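Local coordinates for beta-hydroxyacyl-(Acyl-carrier-protein) dehydratase FabA/FabZ (Xenorhabdus doucetiae, PDB 6QSR), which probably acts as a hotdog-fold 3-hydroxyacyl-ACP dehydratase in the type II polyketide pathway that builds aryl polyene pigments, at residues D49-C54 with Q130-L135; V58-V63 with F121-V126; F140-G145 with R158-Q163. All coordinates share one frame; numbering follows the deposited sequence.

Interaction 1: D49-C54 with Q130-L135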
# COMPACT_ATOMS: atom_id res chain seq x y z
N ASP B 49 16.41 -11.85 -12.65
CA ASP B 49 17.01 -12.00 -11.32
C ASP B 49 17.12 -10.70 -10.51
O ASP B 49 17.22 -10.76 -9.30
CB ASP B 49 18.39 -12.67 -11.40
CG ASP B 49 18.33 -14.12 -11.87
OD1 ASP B 49 19.05 -14.46 -12.83
OD2 ASP B 49 17.54 -14.90 -11.30
N ASN B 50 17.12 -9.53 -11.17
CA ASN B 50 17.21 -8.26 -10.43
C ASN B 50 16.16 -7.20 -10.82
O ASN B 50 16.33 -6.02 -10.48
CB ASN B 50 18.61 -7.69 -10.59
CG ASN B 50 18.94 -7.31 -12.02
OD1 ASN B 50 18.06 -7.29 -12.88
ND2 ASN B 50 20.21 -7.01 -12.29
N HIS B 51 15.10 -7.60 -11.52
CA HIS B 51 14.15 -6.66 -12.14
C HIS B 51 12.76 -7.29 -12.33
O HIS B 51 12.64 -8.49 -12.61
CB HIS B 51 14.73 -6.15 -13.48
CG HIS B 51 13.70 -5.66 -14.46
ND1 HIS B 51 13.36 -4.33 -14.57
CD2 HIS B 51 12.96 -6.32 -15.37
CE1 HIS B 51 12.44 -4.20 -15.51
NE2 HIS B 51 12.17 -5.39 -16.01
N VAL B 52 11.72 -6.47 -12.19
CA VAL B 52 10.38 -6.87 -12.57
C VAL B 52 9.64 -5.69 -13.20
O VAL B 52 9.75 -4.54 -12.73
CB VAL B 52 9.58 -7.48 -11.37
CG1 VAL B 52 9.50 -6.52 -10.19
CG2 VAL B 52 8.18 -7.91 -11.81
N HIS B 53 8.92 -5.98 -14.29
CA HIS B 53 8.07 -5.03 -14.99
C HIS B 53 6.67 -5.62 -15.08
O HIS B 53 6.47 -6.71 -15.65
CB HIS B 53 8.63 -4.77 -16.39
CG HIS B 53 7.85 -3.77 -17.20
ND1 HIS B 53 8.23 -3.44 -18.48
CD2 HIS B 53 6.75 -3.03 -16.93
CE1 HIS B 53 7.38 -2.55 -18.97
NE2 HIS B 53 6.48 -2.28 -18.04
N CYS B 54 5.70 -4.89 -14.52
CA CYS B 54 4.29 -5.23 -14.57
C CYS B 54 3.49 -4.03 -15.04
O CYS B 54 3.96 -2.88 -14.99
CB CYS B 54 3.77 -5.65 -13.19
SG CYS B 54 4.43 -7.20 -12.57
N GLN B 130 7.89 -0.70 -12.63
CA GLN B 130 9.22 -1.30 -12.85
C GLN B 130 10.04 -1.21 -11.56
O GLN B 130 10.35 -0.10 -11.11
CB GLN B 130 9.94 -0.60 -14.00
CG GLN B 130 9.38 -0.98 -15.37
CD GLN B 130 10.10 -0.30 -16.53
OE1 GLN B 130 11.15 -0.76 -16.98
NE2 GLN B 130 9.52 0.79 -17.03
N MET B 131 10.34 -2.37 -10.97
CA MET B 131 11.10 -2.45 -9.70
C MET B 131 12.48 -3.08 -9.93
O MET B 131 12.60 -4.07 -10.66
CB MET B 131 10.32 -3.25 -8.65
CG MET B 131 8.87 -2.82 -8.41
SD MET B 131 8.75 -1.09 -7.92
CE MET B 131 9.36 -1.14 -6.23
N ASN B 132 13.50 -2.51 -9.28
CA ASN B 132 14.90 -2.97 -9.34
C ASN B 132 15.34 -3.48 -7.97
O ASN B 132 15.20 -2.77 -6.97
CB ASN B 132 15.83 -1.82 -9.74
CG ASN B 132 15.56 -1.29 -11.12
OD1 ASN B 132 15.24 -2.05 -12.03
ND2 ASN B 132 15.72 0.01 -11.29
N LEU B 133 15.88 -4.69 -7.94
CA LEU B 133 16.34 -5.30 -6.70
C LEU B 133 17.54 -4.54 -6.11
O LEU B 133 18.51 -4.29 -6.80
CB LEU B 133 16.73 -6.76 -6.95
CG LEU B 133 17.33 -7.55 -5.79
CD1 LEU B 133 16.35 -7.69 -4.64
CD2 LEU B 133 17.80 -8.92 -6.30
N LEU B 134 17.45 -4.18 -4.82
CA LEU B 134 18.60 -3.66 -4.08
C LEU B 134 19.20 -4.81 -3.26
O LEU B 134 20.32 -5.23 -3.52
CB LEU B 134 18.21 -2.46 -3.19
CG LEU B 134 17.52 -1.28 -3.91
CD1 LEU B 134 17.09 -0.19 -2.93
CD2 LEU B 134 18.41 -0.70 -5.00
N LEU B 135 18.42 -5.34 -2.31
CA LEU B 135 18.84 -6.42 -1.40
C LEU B 135 17.70 -7.41 -1.17
O LEU B 135 16.55 -6.99 -0.98
CB LEU B 135 19.19 -5.86 -0.02
CG LEU B 135 20.61 -5.44 0.35
CD1 LEU B 135 20.82 -3.95 0.12
CD2 LEU B 135 20.87 -5.79 1.81
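Two antiparallel strands of the hotdog sheet meet where V52 pairs with M131, flanked by the pairs H51 with N132 and H53 with Q130; their axes run at 170° to each other. V52 and M131 form a hydrogen-bonded pair: V52 N gives to M131 O at 3.0 Å, and M131 N returns a bond to V52 O at 2.9 Å. Just before strand 51-54 begins, N50 O accepts from L133 N at 2.9 Å in a nearly straight bond, although the donor sits well above the N50 carbonyl plane. L133 CD2 leans on D49 O at 3.6 Å.

The two faces differ in character. On one, the side chains of V52 and M131 lie side by side: chi1 of 57° sets V52 CG1 between the backbone N and the carbonyl carbon, 3.7 Å from M131 CB. A branched and a flexible apolar chain suit this buried face. The other carries H51, H53, Q130 and N132, polar residues suited to a partly exposed surface. There Q130 CG sits over one face of the H53 ring in a CH-pi contact, 3.9 Å from the centroid, and the Q130 amide lies stacked at only 20° to the imidazole. H53 NE2 is itself hydrogen-bonded to D128, which helps fix the ring's rotation. Q130 OE1 comes to the edge of the H51 ring, 4.0 Å from H51 CE1.

Helix 79-97 packs on the apolar face, with W90 against V52 and M83 and A86 against M131, while strands 43-48 and 140-149 extend the sheet on its two flanks.

Interaction 2: V58-V63 with F121-V126; sequences VSRDGV and FTQGSV
T122 O, which V58 CB approaches at 3.5 Å, is gripped by two donors of a single residue: S125 N at 3.1 Å and S125 OG at 2.7 Å, both from the same face of the carbonyl plane. The backbone bond closes a tight turn and the hydroxyl bond reinforces it, a double role for which serine's short polar side chain is well suited.

V58 is held to this turn through both its C=O and its N-H. G124 N donates to V58 O at 2.6 Å, and V58 N donates to S125 O at 2.8 Å. Between these bonds the V58 side chain points into the loop. Its CG1, anti to the backbone N (chi1 -177°), faces the carbonyl oxygens of F121 and T122, whereas CG2 meets F121 CB at 3.9 Å; the two methyls of a valine thus meet different parts of the 121-126 segment at this buried position. L64, L68 and L127 also touch V58.

Further out, Q123 bends at chi2 so that its amide turns back over R60, with Q123 OE1 3.4 Å from R60 CG. This contact, made by an exposed residue, uses the aliphatic part of the arginine.

The connection from strand 120-121 into strand 126-133 is made by residues T122 to S125, a type II beta turn with glycine at its third position: G124 has a positive phi of 92°, where a side chain would jam against the preceding carbonyl.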
# COMPACT_ATOMS: atom_id res chain seq x y z
N VAL B 58 -5.72 2.14 -15.61
CA VAL B 58 -6.68 2.82 -14.74
C VAL B 58 -8.03 2.84 -15.48
O VAL B 58 -8.27 3.70 -16.33
CB VAL B 58 -6.22 4.24 -14.35
CG1 VAL B 58 -7.23 4.87 -13.39
CG2 VAL B 58 -4.84 4.22 -13.70
N SER B 59 -8.89 1.89 -15.15
CA SER B 59 -10.16 1.70 -15.86
C SER B 59 -11.30 1.44 -14.88
O SER B 59 -11.07 1.00 -13.76
CB SER B 59 -10.05 0.51 -16.81
OG SER B 59 -9.93 -0.71 -16.09
N ARG B 60 -12.53 1.68 -15.34
CA ARG B 60 -13.73 1.38 -14.56
C ARG B 60 -14.10 -0.11 -14.56
O ARG B 60 -14.86 -0.56 -13.71
CB ARG B 60 -14.93 2.18 -15.07
CG ARG B 60 -14.73 3.69 -15.08
CD ARG B 60 -15.98 4.42 -15.55
NE ARG B 60 -17.08 4.32 -14.58
CZ ARG B 60 -18.06 3.41 -14.58
NH1 ARG B 60 -18.14 2.45 -15.50
NH2 ARG B 60 -18.98 3.45 -13.62
N ASP B 61 -13.57 -0.86 -15.53
CA ASP B 61 -13.87 -2.30 -15.65
C ASP B 61 -12.77 -3.22 -15.10
O ASP B 61 -12.99 -4.43 -15.00
CB ASP B 61 -14.16 -2.67 -17.11
CG ASP B 61 -12.96 -2.50 -18.03
OD1 ASP B 61 -12.51 -3.50 -18.63
OD2 ASP B 61 -12.45 -1.36 -18.14
N GLY B 62 -11.62 -2.66 -14.73
CA GLY B 62 -10.47 -3.48 -14.34
C GLY B 62 -10.27 -3.59 -12.85
O GLY B 62 -11.11 -3.14 -12.06
N VAL B 63 -9.13 -4.15 -12.48
CA VAL B 63 -8.78 -4.44 -11.08
C VAL B 63 -8.67 -3.19 -10.17
O VAL B 63 -8.81 -3.29 -8.95
CB VAL B 63 -7.47 -5.27 -10.98
CG1 VAL B 63 -7.57 -6.56 -11.79
CG2 VAL B 63 -6.24 -4.46 -11.39
N PHE B 121 -3.82 9.21 -10.65
CA PHE B 121 -3.61 8.68 -12.00
C PHE B 121 -4.93 8.72 -12.75
O PHE B 121 -5.92 8.12 -12.32
CB PHE B 121 -3.09 7.25 -11.95
CG PHE B 121 -1.81 7.10 -11.17
CD1 PHE B 121 -1.83 6.61 -9.86
CD2 PHE B 121 -0.58 7.44 -11.73
CE1 PHE B 121 -0.64 6.47 -9.14
CE2 PHE B 121 0.61 7.29 -11.02
CZ PHE B 121 0.57 6.82 -9.71
N THR B 122 -4.94 9.40 -13.90
CA THR B 122 -6.17 9.64 -14.62
C THR B 122 -6.70 8.36 -15.27
O THR B 122 -5.93 7.49 -15.69
CB THR B 122 -6.01 10.76 -15.67
OG1 THR B 122 -4.92 10.45 -16.54
CG2 THR B 122 -5.72 12.10 -15.00
N GLN B 123 -8.02 8.26 -15.29
CA GLN B 123 -8.77 7.23 -16.01
C GLN B 123 -8.23 7.07 -17.43
O GLN B 123 -8.03 8.06 -18.13
CB GLN B 123 -10.25 7.65 -16.09
CG GLN B 123 -11.19 6.54 -16.52
CD GLN B 123 -11.97 5.99 -15.35
OE1 GLN B 123 -12.96 6.59 -14.90
NE2 GLN B 123 -11.52 4.85 -14.83
N GLY B 124 -7.99 5.82 -17.84
CA GLY B 124 -7.39 5.51 -19.15
C GLY B 124 -5.86 5.39 -19.20
O GLY B 124 -5.32 4.95 -20.21
N SER B 125 -5.17 5.78 -18.13
CA SER B 125 -3.71 5.66 -18.07
C SER B 125 -3.26 4.21 -18.01
O SER B 125 -3.76 3.43 -17.20
CB SER B 125 -3.16 6.39 -16.84
OG SER B 125 -3.49 7.76 -16.87
N VAL B 126 -2.32 3.86 -18.88
CA VAL B 126 -1.63 2.57 -18.85
C VAL B 126 -0.37 2.76 -18.03
O VAL B 126 0.52 3.52 -18.42
CB VAL B 126 -1.33 2.06 -20.27
CG1 VAL B 126 -0.61 0.72 -20.24
CG2 VAL B 126 -2.63 1.95 -21.04

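Interaction 3: F140-G145 with R158-Q163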
# COMPACT_ATOMS: atom_id res chain seq x y z
N PHE B 140 13.12 -11.11 3.64
CA PHE B 140 13.18 -9.65 3.48
C PHE B 140 13.62 -9.25 2.07
O PHE B 140 14.50 -9.88 1.49
CB PHE B 140 14.13 -9.03 4.51
CG PHE B 140 13.72 -9.26 5.94
CD1 PHE B 140 14.47 -10.10 6.76
CD2 PHE B 140 12.59 -8.64 6.46
CE1 PHE B 140 14.10 -10.31 8.08
CE2 PHE B 140 12.22 -8.86 7.78
CZ PHE B 140 12.97 -9.69 8.59
N GLY B 141 13.02 -8.18 1.54
CA GLY B 141 13.37 -7.65 0.23
C GLY B 141 13.43 -6.14 0.26
O GLY B 141 12.64 -5.50 0.97
N SER B 142 14.37 -5.56 -0.49
CA SER B 142 14.52 -4.12 -0.59
C SER B 142 14.64 -3.76 -2.07
O SER B 142 15.49 -4.30 -2.77
CB SER B 142 15.75 -3.66 0.18
OG SER B 142 15.85 -2.26 0.15
N PHE B 143 13.75 -2.88 -2.55
CA PHE B 143 13.64 -2.57 -3.98
C PHE B 143 13.49 -1.08 -4.22
O PHE B 143 12.80 -0.40 -3.45
CB PHE B 143 12.42 -3.27 -4.60
CG PHE B 143 12.56 -4.76 -4.78
CD1 PHE B 143 12.47 -5.62 -3.69
CD2 PHE B 143 12.74 -5.30 -6.04
CE1 PHE B 143 12.60 -7.00 -3.85
CE2 PHE B 143 12.85 -6.68 -6.22
CZ PHE B 143 12.78 -7.52 -5.12
N GLU B 144 14.12 -0.57 -5.27
CA GLU B 144 13.85 0.78 -5.78
C GLU B 144 12.86 0.63 -6.93
O GLU B 144 12.86 -0.39 -7.63
CB GLU B 144 15.14 1.44 -6.26
CG GLU B 144 15.02 2.93 -6.51
CD GLU B 144 16.37 3.63 -6.62
OE1 GLU B 144 16.44 4.82 -6.24
OE2 GLU B 144 17.35 2.98 -7.06
N GLY B 145 12.02 1.65 -7.14
CA GLY B 145 10.89 1.54 -8.06
C GLY B 145 10.54 2.77 -8.86
O GLY B 145 10.84 3.89 -8.47
N ARG B 158 11.53 3.87 -2.91
CA ARG B 158 12.11 2.63 -2.39
C ARG B 158 11.14 1.97 -1.43
O ARG B 158 10.52 2.65 -0.60
CB ARG B 158 13.43 2.88 -1.67
CG ARG B 158 14.57 3.24 -2.60
CD ARG B 158 15.91 3.18 -1.88
NE ARG B 158 17.01 3.54 -2.77
CZ ARG B 158 18.28 3.63 -2.41
NH1 ARG B 158 18.66 3.38 -1.15
NH2 ARG B 158 19.20 3.96 -3.31
N LEU B 159 11.01 0.65 -1.55
CA LEU B 159 10.12 -0.16 -0.71
C LEU B 159 10.89 -1.29 -0.02
O LEU B 159 11.81 -1.86 -0.60
CB LEU B 159 9.00 -0.79 -1.56
CG LEU B 159 7.74 0.04 -1.75
CD1 LEU B 159 8.06 1.27 -2.59
CD2 LEU B 159 6.65 -0.77 -2.43
N ASN B 160 10.46 -1.62 1.20
CA ASN B 160 10.95 -2.78 1.93
C ASN B 160 9.78 -3.73 2.22
O ASN B 160 8.72 -3.29 2.66
CB ASN B 160 11.62 -2.36 3.24
CG ASN B 160 12.91 -1.59 3.01
OD1 ASN B 160 13.71 -1.95 2.14
ND2 ASN B 160 13.13 -0.54 3.78
N THR B 161 10.00 -5.02 1.96
CA THR B 161 8.96 -6.04 2.08
C THR B 161 9.41 -7.21 2.95
O THR B 161 10.59 -7.36 3.24
CB THR B 161 8.58 -6.59 0.70
OG1 THR B 161 9.77 -6.99 0.02
CG2 THR B 161 7.82 -5.54 -0.11
N TYR B 162 8.45 -8.03 3.35
CA TYR B 162 8.66 -9.14 4.28
C TYR B 162 7.65 -10.23 3.94
O TYR B 162 6.46 -9.93 3.75
CB TYR B 162 8.51 -8.62 5.71
CG TYR B 162 8.51 -9.60 6.87
CD1 TYR B 162 9.34 -10.73 6.90
CD2 TYR B 162 7.71 -9.35 7.99
CE1 TYR B 162 9.34 -11.59 7.99
CE2 TYR B 162 7.70 -10.20 9.08
CZ TYR B 162 8.51 -11.32 9.09
OH TYR B 162 8.48 -12.15 10.18
N GLN B 163 8.12 -11.46 3.85
CA GLN B 163 7.29 -12.58 3.43
C GLN B 163 7.36 -13.67 4.51
O GLN B 163 8.14 -14.61 4.39
CB GLN B 163 7.76 -13.08 2.05
CG GLN B 163 6.63 -13.40 1.09
CD GLN B 163 7.10 -13.55 -0.34
OE1 GLN B 163 6.55 -12.93 -1.26
NE2 GLN B 163 8.12 -14.38 -0.55
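R158, F140 and T161 bury the most surface in this stretch of a beta hairpin, where strand 140-149 of the hotdog sheet runs antiparallel to strand 152-162. T161 pairs with G141 through two backbone bonds: T161 N to G141 O at 2.9 Å, and G141 N to T161 O at 3.1 Å. F143 and L159 repeat the hydrogen-bonded pattern, and their apolar side chains join T161 on the face that packs against helix 79-97, where F143 meets the ring of W90 edge-to-face.

On the other face, F140 lies beside Y162 with the planes only 19° apart but slid so far that the rings barely overlap. This pairing holds for one of two modelled conformers of F140 and is therefore less certain. Two flat side chains can thus lie alongside each other on the more exposed face, while Y162 OH is hydrogen-bonded to E168. At the far end R158 stretches its extended chain past E144; E144 OE1 meets the guanidinium edge in a long salt bridge, 3.7 Å from R158 NE.

Glycine suits position 141 because T161 OG1, turned between its own backbone N and carbonyl carbon (chi1 51°), stands only 3.7 Å from G141 CA, where a side chain would clash.

Interactions 1 and 3 are neighbours in one curved antiparallel sheet, their centres 10 Å apart. Strands 126-133 and 140-149 lie side by side, so N132 N reaches E144 O at 2.8 Å, and L133 packs on F143. Together they build the body of the sheet around helix 79-97, as in other hotdog folds. The centre of interaction 2 is about 23 Å from that of interaction 1 and about 25 Å from that of interaction 3. Along the chain it is nested inside the loop closed by interaction 1, tying together, at the sheet's other end, the loops that run on from strand 51-57 and into strand 126-133; interaction 3 follows as a local hairpin.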